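Side-chain contacts in aminotransferase (Streptomyces pactum, PDB 4ZM4), which belongs to the class-III aminotransferases, a family of pyridoxal-phosphate-dependent enzymes, and is modelled here as a dimer with pyridoxal-5'-phosphate bound: residues Leu237-Leu240 / Thr241-Gly245; Tyr344-Asp347 / Thr348-Val352; Asp85-Ala88 / Lys89-Thr93. The protein carries 1 engineered substitution. All blocks are in the same frame, centred on the assembly; numbering follows the deposited sequence.

Interaction 1: Leu237-Leu240 / Thr241-Gly245; sequences LREL and TGRSG
Arg238 and Thr241 cross at about a right angle on one side of this last stretch of helix 233-244, and Arg238 turns its guanidinium to the hydroxyl oxygen of Thr241, OG1. Thr241 OG1 sits between its own backbone N and carbonyl carbon (chi1 59°), from where it donates to Leu237 O at 2.8 Å. Thr241 N reaches the same oxygen, Leu237 O, at 3.0 Å from the opposite face of the carbonyl, so one acceptor serves two donors, an economical way for a helix to bury a threonine. Arg238, bent at chi2 and chi3, curls back until NH2 lies 3.0 Å from Thr241 OG1, a weak bond, bent to 126° at the hydrogen. The stronger claim on that guanidinium is the salt bridge to Asp273.

A second group gathers round Arg243. Leu240 runs alongside it, pointing the same way, and Leu240 CD2 lies 3.8 Å above one guanidinium face, toward its rim. Glu239 approaches obliquely, OE2 standing 3.8 Å from Arg243 NH1 in a long salt bridge that suits two flexible, exposed chains. Gly245 then leaves helical angles with positive phi, a conformation that glycine adopts readily.

Within the beta-alpha-beta unit, Leu237 and Thr241 press on Val215 of strand 212-217, Arg238 and Thr241 on Leu248 of strand 247-251, and Leu240 on Leu201 and Phe205 of helix 198-208.

Interaction 2: Tyr344-Asp347 / Thr348-Val352; sequences YMED and TVREV
With CG anti to the backbone N (chi1 -168°), Tyr344 swings its ring toward Thr348, whose OG1 is turned back beside its own backbone N (chi1 -59°). The two meet one turn apart on the long helix 334-355, in the classic i to i+4 spacing. Thr348 OG1 stands 3.8 Å above the plane of the Tyr344 ring, over its centre, while donating to Tyr344 O at 2.6 Å; the backbone Thr348 N reaches that oxygen from the opposite face. The ring's own hydroxyl bonds to Asp433 of helix 429-444, the helix on which Tyr344 and Thr348 both pack.

Met345 and Val349 form the buried side, where flexible thioether and branched valine fill space without polar demands: Met345 SD lies 3.9 Å from Val349 CG2, and both side chains touch Trp421.

Glu346 and Arg350 are long enough to run side by side and close a salt bridge over one turn. Arg364 holds the other carboxylate oxygen of Glu346, so the acid is shared by two arginines. Arg350 NH2 meets Glu346 OE2 at 2.9 Å on its anti side, with the oxygen lying in the guanidinium plane although the carboxylate plane is turned 54° from it.

Interaction 3: Asp85-Ala88 / Lys89-Thr93; sequences DQFA and KGHMT
Asp85 opens the contact by gripping Lys89 one turn ahead. The lysine chain extends beyond CG and lays its methylenes back along the preceding turn, past Asp85 O, bringing NZ to 2.7 Å from Asp85 OD2, on the syn lone pair of that oxygen. Arg319 also binds Asp85 OD2, so the carboxylate probably stays ionised between two cations.

Gln86 comes next. Its chain bends at chi2 (53°), which folds the amide back over the departing backbone; NE2 then donates to Gly90 O at 3.0 Å, nearly straight at 171° and with the acceptor in the amide plane. The other end of the amide, OE1, accepts from Arg319, so both ends have partners and the group's rotation is fixed. An amide suits this place because it offers a donor and an acceptor at once.

Phe87 lies obliquely against His91, centroids 4.6 Å apart and planes at 31°. Phe87 CE1 sits 3.6 Å above one face of the imidazole, toward its rim, while His91 NE2 bonds to Gly283 of the second subunit and the His91 ring meets His70 of that subunit edge-to-face.

Ala88 lies within the turn that Lys89 N closes on Gln86 O, and Gly90 follows with positive phi, with which a glycine copes easily. The whole is a glycine-terminated helix C-terminus leading into a loop at the dimer interface.

How the interactions relate
All three contacts join side chains near in sequence, at or along helices of one class-III aminotransferase chain, and none touches another. Interaction 3 comes first in the chain, then interaction 1, then interaction 2. Their centres are spaced almost evenly: about 40 Å between interactions 1 and 2, about 43 Å between 1 and 3, and about 44 Å between 2 and 3. Interaction 3 alone meets the second subunit, and the side chain of His91 is about 13 Å from a bound pyridoxal-5'-phosphate; Met92 of its loop packs on Val310 and Tyr311, which line that ligand's pocket. Interactions 1 and 2 each lie within one helix that packs against strands and a further helix of the same chain.

Interaction 1: Leu237-Leu240 / Thr241-Gly245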
loop_
_atom_site.group_PDB
_atom_site.type_symbol
_atom_site.label_atom_id
_atom_site.label_comp_id
_atom_site.label_asym_id
_atom_site.label_seq_id
_atom_site.Cartn_x
_atom_site.Cartn_y
_atom_site.Cartn_z
ATOM N N LEU B 237 -29.552 -6.140 3.339
ATOM C CA LEU B 237 -28.573 -5.737 2.340
ATOM C C LEU B 237 -28.285 -6.841 1.380
ATOM O O LEU B 237 -28.266 -6.649 0.168
ATOM C CB LEU B 237 -27.259 -5.319 2.997
ATOM C CG LEU B 237 -26.942 -3.842 3.090
ATOM C CD1 LEU B 237 -25.634 -3.685 3.866
ATOM C CD2 LEU B 237 -26.812 -3.218 1.696
ATOM N N ARG B 238 -28.038 -8.017 1.925
ATOM C CA ARG B 238 -27.807 -9.235 1.131
ATOM C C ARG B 238 -28.991 -9.537 0.199
ATOM O O ARG B 238 -28.810 -10.030 -0.924
ATOM C CB ARG B 238 -27.538 -10.446 2.080
ATOM C CG ARG B 238 -27.453 -11.825 1.413
ATOM C CD ARG B 238 -26.245 -11.991 0.512
ATOM N NE ARG B 238 -26.284 -11.210 -0.721
ATOM C CZ ARG B 238 -25.309 -11.172 -1.640
ATOM N NH1 ARG B 238 -24.198 -11.919 -1.514
ATOM N NH2 ARG B 238 -25.447 -10.397 -2.708
ATOM N N GLU B 239 -30.209 -9.292 0.674
ATOM C CA GLU B 239 -31.371 -9.600 -0.143
ATOM C C GLU B 239 -31.492 -8.621 -1.312
ATOM O O GLU B 239 -31.734 -9.026 -2.427
ATOM C CB GLU B 239 -32.636 -9.573 0.711
ATOM C CG GLU B 239 -33.851 -10.222 0.066
ATOM C CD GLU B 239 -35.088 -10.083 0.942
ATOM O OE1 GLU B 239 -35.025 -10.504 2.117
ATOM O OE2 GLU B 239 -36.121 -9.586 0.468
ATOM N N LEU B 240 -31.350 -7.327 -1.017
ATOM C CA LEU B 240 -31.533 -6.295 -2.025
ATOM C C LEU B 240 -30.449 -6.401 -3.070
ATOM O O LEU B 240 -30.748 -6.446 -4.255
ATOM C CB LEU B 240 -31.550 -4.890 -1.398
ATOM C CG LEU B 240 -32.760 -4.562 -0.518
ATOM C CD1 LEU B 240 -32.587 -3.228 0.185
ATOM C CD2 LEU B 240 -34.057 -4.545 -1.299
ATOM N N THR B 241 -29.195 -6.512 -2.632
ATOM C CA THR B 241 -28.101 -6.677 -3.560
ATOM C C THR B 241 -28.254 -7.940 -4.435
ATOM O O THR B 241 -28.050 -7.871 -5.643
ATOM C CB THR B 241 -26.737 -6.700 -2.864
ATOM O OG1 THR B 241 -26.659 -7.767 -1.902
ATOM C CG2 THR B 241 -26.443 -5.363 -2.187
ATOM N N GLY B 242 -28.640 -9.067 -3.836
ATOM C CA GLY B 242 -28.819 -10.326 -4.580
ATOM C C GLY B 242 -29.933 -10.257 -5.616
ATOM O O GLY B 242 -29.784 -10.669 -6.752
ATOM N N ARG B 243 -31.040 -9.666 -5.205
ATOM C CA ARG B 243 -32.183 -9.452 -6.062
ATOM C C ARG B 243 -31.850 -8.552 -7.243
ATOM O O ARG B 243 -32.378 -8.756 -8.346
ATOM C CB ARG B 243 -33.266 -8.786 -5.219
ATOM C CG ARG B 243 -34.633 -8.672 -5.849
ATOM C CD ARG B 243 -35.698 -8.500 -4.757
ATOM N NE ARG B 243 -36.102 -7.103 -4.528
ATOM C CZ ARG B 243 -36.800 -6.688 -3.465
ATOM N NH1 ARG B 243 -37.180 -7.541 -2.506
ATOM N NH2 ARG B 243 -37.133 -5.408 -3.355
ATOM N N SER B 244 -31.021 -7.527 -7.007
ATOM C CA SER B 244 -30.747 -6.510 -8.035
ATOM C C SER B 244 -29.557 -6.831 -8.905
ATOM O O SER B 244 -29.355 -6.186 -9.927
ATOM C CB SER B 244 -30.577 -5.130 -7.400
ATOM O OG SER B 244 -31.839 -4.614 -6.944
ATOM N N GLY B 245 -28.757 -7.813 -8.501
ATOM C CA GLY B 245 -27.541 -8.155 -9.233
ATOM C C GLY B 245 -26.376 -7.253 -8.885
ATOM O O GLY B 245 -25.431 -7.144 -9.651
#

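Interaction 2: Tyr344-Asp347 / Thr348-Val352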
loop_
_atom_site.group_PDB
_atom_site.type_symbol
_atom_site.label_atom_id
_atom_site.label_comp_id
_atom_site.label_asym_id
_atom_site.label_seq_id
_atom_site.Cartn_x
_atom_site.Cartn_y
_atom_site.Cartn_z
ATOM N N TYR B 344 -14.657 -7.737 30.500
ATOM C CA TYR B 344 -14.040 -7.217 31.708
ATOM C C TYR B 344 -13.669 -5.741 31.546
ATOM O O TYR B 344 -13.793 -4.969 32.498
ATOM C CB TYR B 344 -12.831 -8.058 32.123
ATOM C CG TYR B 344 -12.324 -7.725 33.523
ATOM C CD1 TYR B 344 -13.141 -7.902 34.642
ATOM C CD2 TYR B 344 -11.037 -7.246 33.721
ATOM C CE1 TYR B 344 -12.694 -7.599 35.918
ATOM C CE2 TYR B 344 -10.571 -6.965 34.984
ATOM C CZ TYR B 344 -11.404 -7.145 36.084
ATOM O OH TYR B 344 -10.936 -6.863 37.349
ATOM N N MET B 345 -13.191 -5.347 30.366
ATOM C CA MET B 345 -12.839 -3.937 30.153
ATOM C C MET B 345 -14.118 -3.136 30.185
ATOM O O MET B 345 -14.180 -2.112 30.850
ATOM C CB MET B 345 -12.092 -3.705 28.834
ATOM C CG MET B 345 -11.756 -2.226 28.573
ATOM S SD MET B 345 -10.445 -1.555 29.648
ATOM C CE MET B 345 -9.008 -2.138 28.745
ATOM N N GLU B 346 -15.138 -3.610 29.467
ATOM C CA GLU B 346 -16.419 -2.931 29.458
ATOM C C GLU B 346 -16.963 -2.743 30.879
ATOM O O GLU B 346 -17.295 -1.619 31.252
ATOM C CB GLU B 346 -17.444 -3.672 28.603
ATOM C CG GLU B 346 -18.827 -3.029 28.641
ATOM C CD GLU B 346 -19.846 -3.703 27.744
ATOM O OE1 GLU B 346 -19.539 -4.739 27.091
ATOM O OE2 GLU B 346 -20.964 -3.162 27.661
ATOM N N ASP B 347 -17.030 -3.816 31.678
ATOM C CA ASP B 347 -17.588 -3.721 33.039
ATOM C C ASP B 347 -16.790 -2.742 33.913
ATOM O O ASP B 347 -17.359 -1.894 34.611
ATOM C CB ASP B 347 -17.668 -5.100 33.730
ATOM C CG ASP B 347 -18.607 -6.092 33.007
ATOM O OD1 ASP B 347 -19.514 -5.663 32.245
ATOM O OD2 ASP B 347 -18.428 -7.314 33.206
ATOM N N THR B 348 -15.470 -2.838 33.834
ATOM C CA THR B 348 -14.562 -1.990 34.618
ATOM C C THR B 348 -14.717 -0.519 34.298
ATOM O O THR B 348 -14.854 0.307 35.194
ATOM C CB THR B 348 -13.108 -2.385 34.339
ATOM O OG1 THR B 348 -12.929 -3.760 34.685
ATOM C CG2 THR B 348 -12.167 -1.541 35.163
ATOM N N VAL B 349 -14.744 -0.195 33.010
ATOM C CA VAL B 349 -14.875 1.190 32.571
ATOM C C VAL B 349 -16.248 1.757 32.904
ATOM O O VAL B 349 -16.334 2.887 33.366
ATOM C CB VAL B 349 -14.551 1.326 31.078
ATOM C CG1 VAL B 349 -14.878 2.700 30.547
ATOM C CG2 VAL B 349 -13.079 1.007 30.848
ATOM N N ARG B 350 -17.310 0.967 32.746
ATOM C CA ARG B 350 -18.657 1.376 33.233
ATOM C C ARG B 350 -18.695 1.736 34.737
ATOM O O ARG B 350 -19.261 2.759 35.116
ATOM C CB ARG B 350 -19.715 0.292 32.958
ATOM C CG ARG B 350 -20.335 0.376 31.577
ATOM C CD ARG B 350 -21.569 -0.522 31.393
ATOM N NE ARG B 350 -21.703 -0.913 29.987
ATOM C CZ ARG B 350 -22.120 -0.114 28.999
ATOM N NH1 ARG B 350 -22.513 1.135 29.243
ATOM N NH2 ARG B 350 -22.152 -0.565 27.749
ATOM N N GLU B 351 -18.085 0.904 35.578
ATOM C CA GLU B 351 -18.056 1.167 37.010
ATOM C C GLU B 351 -17.314 2.484 37.262
ATOM O O GLU B 351 -17.785 3.336 38.011
ATOM C CB GLU B 351 -17.400 -0.003 37.759
ATOM C CG GLU B 351 -17.405 0.086 39.277
ATOM C CD GLU B 351 -16.499 -0.962 39.949
ATOM O OE1 GLU B 351 -16.367 -2.092 39.405
ATOM O OE2 GLU B 351 -15.902 -0.653 41.021
ATOM N N VAL B 352 -16.150 2.654 36.649
ATOM C CA VAL B 352 -15.329 3.838 36.926
ATOM C C VAL B 352 -16.084 5.121 36.576
ATOM O O VAL B 352 -16.023 6.087 37.314
ATOM C CB VAL B 352 -13.965 3.759 36.211
ATOM C CG1 VAL B 352 -13.226 5.101 36.275
ATOM C CG2 VAL B 352 -13.115 2.663 36.835
#

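Interaction 3: Asp85-Ala88 / Lys89-Thr93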
loop_
_atom_site.group_PDB
_atom_site.type_symbol
_atom_site.label_atom_id
_atom_site.label_comp_id
_atom_site.label_asym_id
_atom_site.label_seq_id
_atom_site.Cartn_x
_atom_site.Cartn_y
_atom_site.Cartn_z
ATOM N N ASP B 85 12.700 -15.039 9.387
ATOM C CA ASP B 85 13.175 -16.184 8.629
ATOM C C ASP B 85 12.997 -15.989 7.115
ATOM O O ASP B 85 13.841 -16.391 6.331
ATOM C CB ASP B 85 12.436 -17.439 9.070
ATOM C CG ASP B 85 12.962 -18.684 8.387
ATOM O OD1 ASP B 85 14.170 -18.904 8.487
ATOM O OD2 ASP B 85 12.185 -19.436 7.766
ATOM N N GLN B 86 11.884 -15.394 6.726
ATOM C CA GLN B 86 11.621 -15.121 5.321
ATOM C C GLN B 86 12.577 -14.098 4.726
ATOM O O GLN B 86 12.943 -14.217 3.552
ATOM C CB GLN B 86 10.179 -14.641 5.107
ATOM C CG GLN B 86 9.698 -14.862 3.688
ATOM C CD GLN B 86 9.902 -16.311 3.274
ATOM O OE1 GLN B 86 9.438 -17.212 3.948
ATOM N NE2 GLN B 86 10.592 -16.526 2.158
ATOM N N PHE B 87 12.984 -13.121 5.532
ATOM C CA PHE B 87 14.010 -12.161 5.111
ATOM C C PHE B 87 15.329 -12.856 4.789
ATOM O O PHE B 87 16.065 -12.427 3.908
ATOM C CB PHE B 87 14.197 -11.044 6.156
ATOM C CG PHE B 87 13.219 -9.915 5.992
ATOM C CD1 PHE B 87 13.469 -8.898 5.082
ATOM C CD2 PHE B 87 12.030 -9.898 6.683
ATOM C CE1 PHE B 87 12.552 -7.879 4.899
ATOM C CE2 PHE B 87 11.124 -8.882 6.526
ATOM C CZ PHE B 87 11.369 -7.884 5.630
ATOM N N ALA B 88 15.619 -13.952 5.483
ATOM C CA ALA B 88 16.845 -14.691 5.252
ATOM C C ALA B 88 16.730 -15.595 4.040
ATOM O O ALA B 88 17.759 -16.010 3.494
ATOM C CB ALA B 88 17.210 -15.497 6.487
ATOM N N LYS B 89 15.499 -15.875 3.587
ATOM C CA LYS B 89 15.261 -16.815 2.476
ATOM C C LYS B 89 14.739 -16.204 1.183
ATOM O O LYS B 89 14.391 -16.936 0.242
ATOM C CB LYS B 89 14.287 -17.913 2.922
ATOM C CG LYS B 89 14.842 -18.836 3.994
ATOM C CD LYS B 89 13.792 -19.836 4.435
ATOM C CE LYS B 89 14.293 -20.695 5.603
ATOM N NZ LYS B 89 13.176 -21.424 6.269
ATOM N N GLY B 90 14.698 -14.873 1.103
ATOM C CA GLY B 90 14.130 -14.149 -0.082
ATOM C C GLY B 90 12.742 -13.626 0.270
ATOM O O GLY B 90 11.800 -14.430 0.446
ATOM N N HIS B 91 12.610 -12.297 0.396
ATOM C CA HIS B 91 11.356 -11.706 0.843
ATOM C C HIS B 91 10.534 -11.102 -0.278
ATOM O O HIS B 91 9.348 -10.868 -0.093
ATOM C CB HIS B 91 11.558 -10.682 1.947
ATOM C CG HIS B 91 12.456 -9.541 1.589
ATOM N ND1 HIS B 91 13.831 -9.654 1.518
ATOM C CD2 HIS B 91 12.179 -8.246 1.326
ATOM C CE1 HIS B 91 14.357 -8.486 1.206
ATOM N NE2 HIS B 91 13.376 -7.615 1.074
ATOM N N MET B 92 11.136 -10.922 -1.459
ATOM C CA MET B 92 10.488 -10.199 -2.546
ATOM C C MET B 92 11.188 -10.521 -3.861
ATOM O O MET B 92 12.214 -9.961 -4.163
ATOM C CB MET B 92 10.555 -8.709 -2.240
ATOM C CG MET B 92 9.407 -7.883 -2.803
ATOM S SD MET B 92 9.519 -7.771 -4.567
ATOM C CE MET B 92 8.893 -6.119 -4.851
ATOM N N THR B 93 10.621 -11.426 -4.637
ATOM C CA THR B 93 11.107 -11.738 -5.995
ATOM C C THR B 93 10.110 -11.406 -7.121
ATOM O O THR B 93 10.496 -11.365 -8.272
ATOM C CB THR B 93 11.382 -13.242 -6.150
ATOM O OG1 THR B 93 10.129 -13.964 -6.075
ATOM C CG2 THR B 93 12.366 -13.707 -5.048
#